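Local coordinates for imidazolonepropionase (Unidentified, PDB 2Q09), which catalyses the hydrolytic opening of the imidazolone ring of imidazolone-5-propanoate to N-formimidoyl-L-glutamate, the third step of histidine degradation, at residues L27-A31 and L42-L48; H74-A78 and L122-V127; T111-E116 and L152-R156. All blocks are in the same frame, centred on the assembly; numbering follows the deposited sequence.

Contact 1 of 3, residues L27-A31 and L42-L48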
loop_
_atom_site.group_PDB
_atom_site.type_symbol
_atom_site.label_atom_id
_atom_site.label_comp_id
_atom_site.label_asym_id
_atom_site.label_seq_id
_atom_site.Cartn_x
_atom_site.Cartn_y
_atom_site.Cartn_z
ATOM N N LEU A 27 13.481 6.277 -21.579
ATOM C CA LEU A 27 13.524 6.575 -23.012
ATOM C C LEU A 27 14.097 7.968 -23.248
ATOM O O LEU A 27 14.309 8.737 -22.300
ATOM C CB LEU A 27 12.118 6.527 -23.606
ATOM C CG LEU A 27 11.224 5.315 -23.322
ATOM C CD1 LEU A 27 9.837 5.597 -23.874
ATOM C CD2 LEU A 27 11.802 4.056 -23.958
ATOM N N GLU A 28 14.341 8.281 -24.519
ATOM C CA GLU A 28 14.854 9.589 -24.906
ATOM C C GLU A 28 13.736 10.580 -24.601
ATOM O O GLU A 28 12.614 10.178 -24.327
ATOM C CB GLU A 28 15.157 9.608 -26.410
ATOM C CG GLU A 28 13.927 9.335 -27.281
ATOM C CD GLU A 28 14.251 9.266 -28.758
ATOM O OE1 GLU A 28 14.753 10.265 -29.304
ATOM O OE2 GLU A 28 14.002 8.210 -29.371
ATOM N N PRO A 29 14.023 11.887 -24.646
ATOM C CA PRO A 29 12.989 12.888 -24.366
ATOM C C PRO A 29 11.734 12.667 -25.212
ATOM O O PRO A 29 11.816 12.376 -26.410
ATOM C CB PRO A 29 13.691 14.199 -24.696
ATOM C CG PRO A 29 15.104 13.915 -24.308
ATOM C CD PRO A 29 15.329 12.529 -24.875
ATOM N N HIS A 30 10.573 12.792 -24.578
ATOM C CA HIS A 30 9.294 12.601 -25.251
ATOM C C HIS A 30 8.327 13.731 -24.944
ATOM O O HIS A 30 8.624 14.643 -24.179
ATOM C CB HIS A 30 8.625 11.300 -24.791
ATOM C CG HIS A 30 9.072 10.079 -25.532
ATOM N ND1 HIS A 30 10.391 9.681 -25.592
ATOM C CD2 HIS A 30 8.368 9.154 -26.226
ATOM C CE1 HIS A 30 10.477 8.561 -26.291
ATOM N NE2 HIS A 30 9.265 8.222 -26.687
ATOM N N ALA A 31 7.153 13.635 -25.555
ATOM C CA ALA A 31 6.070 14.582 -25.352
ATOM C C ALA A 31 4.948 13.710 -24.807
ATOM O O ALA A 31 4.632 12.676 -25.394
ATOM C CB ALA A 31 5.653 15.215 -26.675
ATOM N N LEU A 42 2.497 9.308 -26.426
ATOM C CA LEU A 42 3.881 9.420 -25.987
ATOM C C LEU A 42 4.712 9.427 -27.255
ATOM O O LEU A 42 4.924 8.389 -27.879
ATOM C CB LEU A 42 4.271 8.234 -25.115
ATOM C CG LEU A 42 4.154 8.464 -23.612
ATOM C CD1 LEU A 42 4.449 7.168 -22.875
ATOM C CD2 LEU A 42 5.136 9.560 -23.197
ATOM N N VAL A 43 5.187 10.609 -27.626
ATOM C CA VAL A 43 5.961 10.785 -28.847
ATOM C C VAL A 43 7.343 11.393 -28.634
ATOM O O VAL A 43 7.481 12.437 -27.998
ATOM C CB VAL A 43 5.204 11.700 -29.826
ATOM C CG1 VAL A 43 5.965 11.812 -31.143
ATOM C CG2 VAL A 43 3.798 11.174 -30.042
ATOM N N PRO A 44 8.388 10.747 -29.166
ATOM C CA PRO A 44 9.745 11.276 -29.012
ATOM C C PRO A 44 9.807 12.708 -29.530
ATOM O O PRO A 44 9.142 13.046 -30.507
ATOM C CB PRO A 44 10.603 10.303 -29.831
ATOM C CG PRO A 44 9.614 9.612 -30.747
ATOM C CD PRO A 44 8.393 9.469 -29.897
HETATM N N MSE A 45 10.590 13.551 -28.868
HETATM C CA MSE A 45 10.706 14.945 -29.270
HETATM C C MSE A 45 11.309 15.149 -30.658
HETATM O O MSE A 45 11.005 16.134 -31.323
HETATM C CB MSE A 45 11.509 15.734 -28.230
HETATM C CG MSE A 45 10.765 15.951 -26.908
HETATM SE SE MSE A 45 9.027 16.820 -27.142
HETATM C CE MSE A 45 9.709 18.607 -27.501
ATOM N N GLN A 46 12.156 14.225 -31.103
ATOM C CA GLN A 46 12.763 14.358 -32.425
ATOM C C GLN A 46 11.712 14.296 -33.528
ATOM O O GLN A 46 11.935 14.773 -34.637
ATOM C CB GLN A 46 13.836 13.281 -32.645
ATOM C CG GLN A 46 13.368 11.854 -32.461
ATOM C CD GLN A 46 14.411 10.838 -32.898
ATOM O OE1 GLN A 46 14.794 10.794 -34.063
ATOM N NE2 GLN A 46 14.880 10.021 -31.965
ATOM N N ASP A 47 10.561 13.705 -33.220
ATOM C CA ASP A 47 9.462 13.599 -34.175
ATOM C C ASP A 47 8.574 14.832 -34.079
ATOM O O ASP A 47 7.427 14.805 -34.515
ATOM C CB ASP A 47 8.604 12.361 -33.882
ATOM C CG ASP A 47 9.340 11.061 -34.123
ATOM O OD1 ASP A 47 10.583 11.053 -34.050
ATOM O OD2 ASP A 47 8.668 10.041 -34.374
ATOM N N LEU A 48 9.096 15.906 -33.500
ATOM C CA LEU A 48 8.329 17.136 -33.352
ATOM C C LEU A 48 9.208 18.372 -33.476
ATOM O O LEU A 48 10.394 18.337 -33.170
ATOM C CB LEU A 48 7.617 17.150 -31.994
ATOM C CG LEU A 48 6.556 16.073 -31.753
ATOM C CD1 LEU A 48 5.957 16.231 -30.366
ATOM C CD2 LEU A 48 5.475 16.183 -32.818
HETATM O O HOH W 1 13.816 12.788 -28.629
#
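This surface contact is the open end of the beta hairpin of strands 30-35 and 38-44, antiparallel at Ala-31/Val-43 and His-30/Pro-44, flanked by loop and turn residues. The hydrogen-bonded pair is Ala-31 with Val-43: Ala-31 N gives its hydrogen to Val-43 O at 2.7 Å, and Val-43 N returns a bond to Ala-31 O at 3.1 Å. Next to it, His-30 and Pro-44 form a non-hydrogen-bonded pair, a place that suits proline because no backbone N-H is called for there. Pro-44 CA sits over the centre of the His-30 ring face, 3.6 Å from that ring's centroid, a CH-pi contact. His-30 ND1 donates, nearly in the ring plane, to Glu-28 O at 2.6 Å, which probably fixes the rotation of the ring. The hairpin belongs to a small four-stranded mixed sheet far from the metal site, in which strand 38-44 lies at one border and strand 30-35 is also paired with strand 7-10. Past the strand the chain turns into a short 3-10 segment, anchored by Met-45 N on Pro-29 O (3.0 Å). Met-45, a selenomethionine, bends at chi2 and chi3 and lays SE against Ala-31 CB, while its side chain also touches Leu-10. Between exposed side chains, Gln-46 NE2 donates to the syn lone pair of Glu-28 OE1 at 2.7 Å, and a water bridges that same oxygen to Pro-29 O.

Contact 2 of 3, residues H74-A78 and L122-V127. With FE (Fe (III) ion), chain B.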
loop_
_atom_site.group_PDB
_atom_site.type_symbol
_atom_site.label_atom_id
_atom_site.label_comp_id
_atom_site.label_asym_id
_atom_site.label_seq_id
_atom_site.Cartn_x
_atom_site.Cartn_y
_atom_site.Cartn_z
ATOM N N HIS A 74 -2.034 1.476 7.243
ATOM C CA HIS A 74 -3.025 1.514 8.314
ATOM C C HIS A 74 -2.953 2.968 8.791
ATOM O O HIS A 74 -2.973 3.209 9.988
ATOM C CB HIS A 74 -2.617 0.641 9.513
ATOM C CG HIS A 74 -2.389 -0.809 9.204
ATOM N ND1 HIS A 74 -3.205 -1.805 9.699
ATOM C CD2 HIS A 74 -1.378 -1.442 8.563
ATOM C CE1 HIS A 74 -2.704 -2.985 9.381
ATOM N NE2 HIS A 74 -1.593 -2.795 8.693
ATOM N N LEU A 75 -2.879 3.933 7.877
ATOM C CA LEU A 75 -2.726 5.329 8.288
ATOM C C LEU A 75 -3.888 5.974 9.035
ATOM O O LEU A 75 -3.732 7.070 9.584
ATOM C CB LEU A 75 -2.320 6.203 7.090
ATOM C CG LEU A 75 -3.297 6.485 5.948
ATOM C CD1 LEU A 75 -4.281 7.590 6.355
ATOM C CD2 LEU A 75 -2.487 6.930 4.722
ATOM N N ILE A 76 -5.041 5.315 9.059
ATOM C CA ILE A 76 -6.189 5.852 9.788
ATOM C C ILE A 76 -6.201 5.276 11.205
ATOM O O ILE A 76 -6.331 4.058 11.386
ATOM C CB ILE A 76 -7.518 5.487 9.097
ATOM C CG1 ILE A 76 -7.705 6.359 7.848
ATOM C CG2 ILE A 76 -8.696 5.668 10.076
ATOM C CD1 ILE A 76 -9.005 6.050 7.075
ATOM N N PHE A 77 -6.066 6.142 12.201
ATOM C CA PHE A 77 -6.067 5.675 13.580
ATOM C C PHE A 77 -5.998 6.854 14.531
ATOM O O PHE A 77 -5.602 7.959 14.137
ATOM C CB PHE A 77 -4.862 4.755 13.823
ATOM C CG PHE A 77 -3.531 5.442 13.649
ATOM C CD1 PHE A 77 -2.993 6.200 14.676
ATOM C CD2 PHE A 77 -2.837 5.362 12.446
ATOM C CE1 PHE A 77 -1.791 6.879 14.520
ATOM C CE2 PHE A 77 -1.628 6.037 12.266
ATOM C CZ PHE A 77 -1.100 6.798 13.311
ATOM N N ALA A 78 -6.399 6.607 15.776
ATOM C CA ALA A 78 -6.349 7.631 16.816
ATOM C C ALA A 78 -5.407 7.153 17.913
ATOM O O ALA A 78 -4.950 6.010 17.890
ATOM C CB ALA A 78 -7.748 7.877 17.399
ATOM N N LEU A 122 -7.181 13.690 11.763
ATOM C CA LEU A 122 -5.915 13.096 12.188
ATOM C C LEU A 122 -5.153 12.497 11.005
ATOM O O LEU A 122 -3.917 12.491 10.981
ATOM C CB LEU A 122 -6.161 12.000 13.224
ATOM C CG LEU A 122 -6.513 12.457 14.639
ATOM C CD1 LEU A 122 -6.974 11.271 15.460
ATOM C CD2 LEU A 122 -5.288 13.120 15.273
ATOM N N ALA A 123 -5.896 11.997 10.029
ATOM C CA ALA A 123 -5.292 11.371 8.857
ATOM C C ALA A 123 -4.846 12.340 7.764
ATOM O O ALA A 123 -3.937 12.014 6.995
ATOM C CB ALA A 123 -6.261 10.330 8.264
ATOM N N LEU A 124 -5.492 13.503 7.671
ATOM C CA LEU A 124 -5.134 14.483 6.644
ATOM C C LEU A 124 -3.628 14.752 6.530
ATOM O O LEU A 124 -3.040 14.541 5.477
ATOM C CB LEU A 124 -5.862 15.816 6.879
ATOM C CG LEU A 124 -7.334 15.876 6.479
ATOM C CD1 LEU A 124 -7.925 17.245 6.836
ATOM C CD2 LEU A 124 -7.454 15.617 4.981
ATOM N N PRO A 125 -2.989 15.228 7.612
ATOM C CA PRO A 125 -1.547 15.516 7.584
ATOM C C PRO A 125 -0.677 14.321 7.202
ATOM O O PRO A 125 0.398 14.493 6.626
ATOM C CB PRO A 125 -1.266 16.009 9.000
ATOM C CG PRO A 125 -2.281 15.265 9.809
ATOM C CD PRO A 125 -3.521 15.410 8.972
ATOM N N ARG A 126 -1.134 13.117 7.528
ATOM C CA ARG A 126 -0.378 11.916 7.192
ATOM C C ARG A 126 -0.417 11.706 5.677
ATOM O O ARG A 126 0.613 11.465 5.048
ATOM C CB ARG A 126 -0.965 10.704 7.919
ATOM C CG ARG A 126 -0.906 10.836 9.458
ATOM C CD ARG A 126 -1.711 9.742 10.169
ATOM N NE ARG A 126 -1.808 10.026 11.600
ATOM C CZ ARG A 126 -2.741 9.532 12.409
ATOM N NH1 ARG A 126 -3.673 8.715 11.933
ATOM N NH2 ARG A 126 -2.752 9.872 13.695
ATOM N N VAL A 127 -1.604 11.803 5.093
ATOM C CA VAL A 127 -1.740 11.633 3.653
ATOM C C VAL A 127 -0.997 12.732 2.900
ATOM O O VAL A 127 -0.451 12.487 1.828
ATOM C CB VAL A 127 -3.217 11.651 3.213
ATOM C CG1 VAL A 127 -3.315 11.490 1.688
ATOM C CG2 VAL A 127 -3.970 10.521 3.899
HETATM FE FE FE B . -0.035 -4.001 8.025
HETATM O O HOH W 2 1.709 -4.714 9.576
#
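The guanidinium of Arg-126 lies flat on the ring of Phe-77, the two planes only 9° apart and their centres 3.6 Å from each other. It is a stacked cation-pi pair in which NH1 stands over the ring centre. Phe-77 turns its ring to this position by placing CG between its own backbone N and carbonyl carbon (chi1 63°). Arg-126 reaches across from helix 116-133 with its chain extended from CG to NE, long enough to set the charged end beside the loop that follows strand 63-73. There the edge of the guanidinium works as well as its face: Arg-126 NH1 donates to Leu-75 O at 2.9 Å and to Phe-77 O at 3.0 Å, the second oxygen lying in the guanidinium plane and the bond nearly straight at 165°. Arg-126 NH2 adds a weak bond to Phe-77 O. The opposite guanidinium face is covered by Leu-122 O, one turn back in the helix. With an alanine in place of Arg-126, the carbonyls of Leu-75 and Phe-77 would probably lose this donor and the phenyl face its stacking partner.

Next to the arginine, the contact is apolar. Leu-75 CD1 rests against both Ala-123 CB, at 3.9 Å, and Val-127 CG2, the small alanine letting the loop come close to the helix. In this metal-dependent amidohydrolase barrel the same loop begins with His-74, whose NE2 binds the iron at 2.1 Å beside His-72, His-242 and Asp-317. Phe-77 also packs near Tyr-144 of the inhibitor pocket. A cation that binds loop carbonyls and an aromatic face together ties the backbone just after a metal ligand to an outer helix, which probably helps to fix the loop's course.

Contact 3 of 3, residues T111-E116 and L152-R156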
loop_
_atom_site.group_PDB
_atom_site.type_symbol
_atom_site.label_atom_id
_atom_site.label_comp_id
_atom_site.label_asym_id
_atom_site.label_seq_id
_atom_site.Cartn_x
_atom_site.Cartn_y
_atom_site.Cartn_z
ATOM N N THR A 111 -9.300 4.498 18.751
ATOM C CA THR A 111 -9.946 4.661 17.452
ATOM C C THR A 111 -11.468 4.502 17.542
ATOM O O THR A 111 -12.206 5.218 16.870
ATOM C CB THR A 111 -9.357 3.681 16.411
ATOM O OG1 THR A 111 -7.947 3.919 16.290
ATOM C CG2 THR A 111 -9.997 3.885 15.040
ATOM N N ARG A 112 -11.941 3.583 18.380
ATOM C CA ARG A 112 -13.387 3.411 18.552
ATOM C C ARG A 112 -13.957 4.693 19.152
ATOM O O ARG A 112 -15.022 5.172 18.759
ATOM C CB ARG A 112 -13.698 2.283 19.525
ATOM C CG ARG A 112 -13.448 0.884 19.029
ATOM C CD ARG A 112 -13.733 -0.082 20.168
ATOM N NE ARG A 112 -13.794 -1.466 19.722
ATOM C CZ ARG A 112 -14.097 -2.483 20.519
ATOM N NH1 ARG A 112 -14.352 -2.247 21.803
ATOM N NH2 ARG A 112 -14.183 -3.716 20.035
ATOM N N ALA A 113 -13.234 5.234 20.125
ATOM C CA ALA A 113 -13.651 6.444 20.811
ATOM C C ALA A 113 -13.569 7.697 19.945
ATOM O O ALA A 113 -14.319 8.655 20.164
ATOM C CB ALA A 113 -12.818 6.631 22.088
ATOM N N ALA A 114 -12.667 7.695 18.971
ATOM C CA ALA A 114 -12.530 8.856 18.105
ATOM C C ALA A 114 -13.738 8.944 17.185
ATOM O O ALA A 114 -14.258 7.923 16.739
ATOM C CB ALA A 114 -11.246 8.751 17.271
ATOM N N SER A 115 -14.174 10.161 16.889
ATOM C CA SER A 115 -15.303 10.350 15.992
ATOM C C SER A 115 -14.797 10.227 14.561
ATOM O O SER A 115 -13.597 10.365 14.307
ATOM C CB SER A 115 -15.917 11.739 16.172
ATOM O OG SER A 115 -15.070 12.745 15.638
ATOM N N GLU A 116 -15.713 9.980 13.630
ATOM C CA GLU A 116 -15.355 9.870 12.223
ATOM C C GLU A 116 -14.660 11.157 11.773
ATOM O O GLU A 116 -13.654 11.114 11.067
ATOM C CB GLU A 116 -16.601 9.629 11.366
ATOM C CG GLU A 116 -16.271 9.284 9.930
ATOM C CD GLU A 116 -17.504 9.038 9.085
ATOM O OE1 GLU A 116 -18.330 8.181 9.468
ATOM O OE2 GLU A 116 -17.642 9.706 8.037
ATOM N N LEU A 152 -16.563 0.151 9.572
ATOM C CA LEU A 152 -17.091 0.920 8.442
ATOM C C LEU A 152 -16.791 2.408 8.599
ATOM O O LEU A 152 -16.645 3.127 7.610
ATOM C CB LEU A 152 -18.602 0.705 8.300
ATOM C CG LEU A 152 -19.041 -0.486 7.438
ATOM C CD1 LEU A 152 -18.436 -1.774 7.957
ATOM C CD2 LEU A 152 -20.564 -0.561 7.424
ATOM N N LYS A 153 -16.699 2.868 9.846
ATOM C CA LYS A 153 -16.386 4.266 10.118
ATOM C C LYS A 153 -15.019 4.571 9.503
ATOM O O LYS A 153 -14.812 5.611 8.896
ATOM C CB LYS A 153 -16.346 4.501 11.635
ATOM C CG LYS A 153 -15.810 5.851 12.055
ATOM C CD LYS A 153 -15.956 6.073 13.568
ATOM C CE LYS A 153 -15.105 5.119 14.377
ATOM N NZ LYS A 153 -15.228 5.379 15.843
HETATM N N MSE A 154 -14.081 3.652 9.679
HETATM C CA MSE A 154 -12.744 3.830 9.134
HETATM C C MSE A 154 -12.775 3.842 7.611
HETATM O O MSE A 154 -12.116 4.667 6.975
HETATM C CB MSE A 154 -11.820 2.729 9.649
HETATM C CG MSE A 154 -11.591 2.844 11.159
HETATM SE SE MSE A 154 -10.480 1.455 11.853
HETATM C CE MSE A 154 -11.611 -0.032 11.559
ATOM N N LEU A 155 -13.547 2.936 7.029
ATOM C CA LEU A 155 -13.653 2.882 5.574
ATOM C C LEU A 155 -14.264 4.170 5.039
ATOM O O LEU A 155 -13.883 4.640 3.968
ATOM C CB LEU A 155 -14.491 1.675 5.138
ATOM C CG LEU A 155 -13.983 0.305 5.599
ATOM C CD1 LEU A 155 -14.916 -0.776 5.073
ATOM C CD2 LEU A 155 -12.556 0.069 5.084
ATOM N N ARG A 156 -15.215 4.741 5.776
ATOM C CA ARG A 156 -15.826 5.988 5.336
ATOM C C ARG A 156 -14.807 7.121 5.384
ATOM O O ARG A 156 -14.794 7.979 4.513
ATOM C CB ARG A 156 -17.047 6.336 6.198
ATOM C CG ARG A 156 -18.282 5.499 5.855
ATOM C CD ARG A 156 -19.558 6.128 6.414
ATOM N NE ARG A 156 -19.613 6.065 7.869
ATOM C CZ ARG A 156 -20.017 5.008 8.559
ATOM N NH1 ARG A 156 -20.415 3.910 7.935
ATOM N NH2 ARG A 156 -20.019 5.053 9.880
#
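Lys-153 of helix 148-164 extends to the turn between helices 104-113 and 116-133, a contact among the outer helices of the TIM-barrel amidohydrolase fold. With CG anti to the backbone N (chi1 170°), its CG and CD lie alongside Glu-116, the two side chains running in opposite directions with Lys-153 CG 3.9 Å from Glu-116 CB. A bend at chi3 then turns CE and NZ to carbonyls at the end of helix 104-113: Lys-153 NZ donates to Thr-111 O at 3.2 Å, in the carbonyl plane and on a lone pair, and to Ala-114 O at 2.9 Å, nearly in line with the C=O bond. Asp-150, one turn earlier on its own helix, forms a salt bridge with the same nitrogen. Lysine suits this position because flexible methylenes span the gap and the charge would probably be welcome near a helix C-terminus.

Met-154, a selenomethionine, starts with its CB pointing away from the turn, yet its SE touches Thr-111 CG2 at 4.0 Å, the two side chains crossing at about a right angle. The hydroxyl of Thr-111 is bonded to Thr-107 O and Ala-78 N, and its methyl, anti to the backbone N, meets the selenium.

Arg-156, one turn beyond Lys-153, pairs with Glu-116 at the start of helix 116-133, just after the N-cap Ser-115. The extended side chain of Glu-116 crosses that of Arg-156 at about a right angle, carboxylate and guanidinium planes 46° apart. Arg-156 NE makes the salt bridge: it meets Glu-116 OE1 at 2.9 Å on the syn side, though well out of the carboxylate plane, with an N-H...O angle of 165°.

Contact 1 comes first along the chain and is complete before contact 2 opens; its centre lies about 40 Å from that of contact 2 and about 48 Å from that of contact 3, in the small sheet apart from the catalytic barrel. Contacts 2 and 3 are neighbours, about 11 Å between centres, and their segments alternate in sequence. Helix 116-133 serves both, its first residue in contact 3 and its middle in contact 2. They touch directly: Ala-78 N lies 3.1 Å from Thr-111 OG1, a probable hydrogen bond. The metal-bearing loop is thus joined to two successive outer helices, whereas contact 1 lies in a remote hairpin.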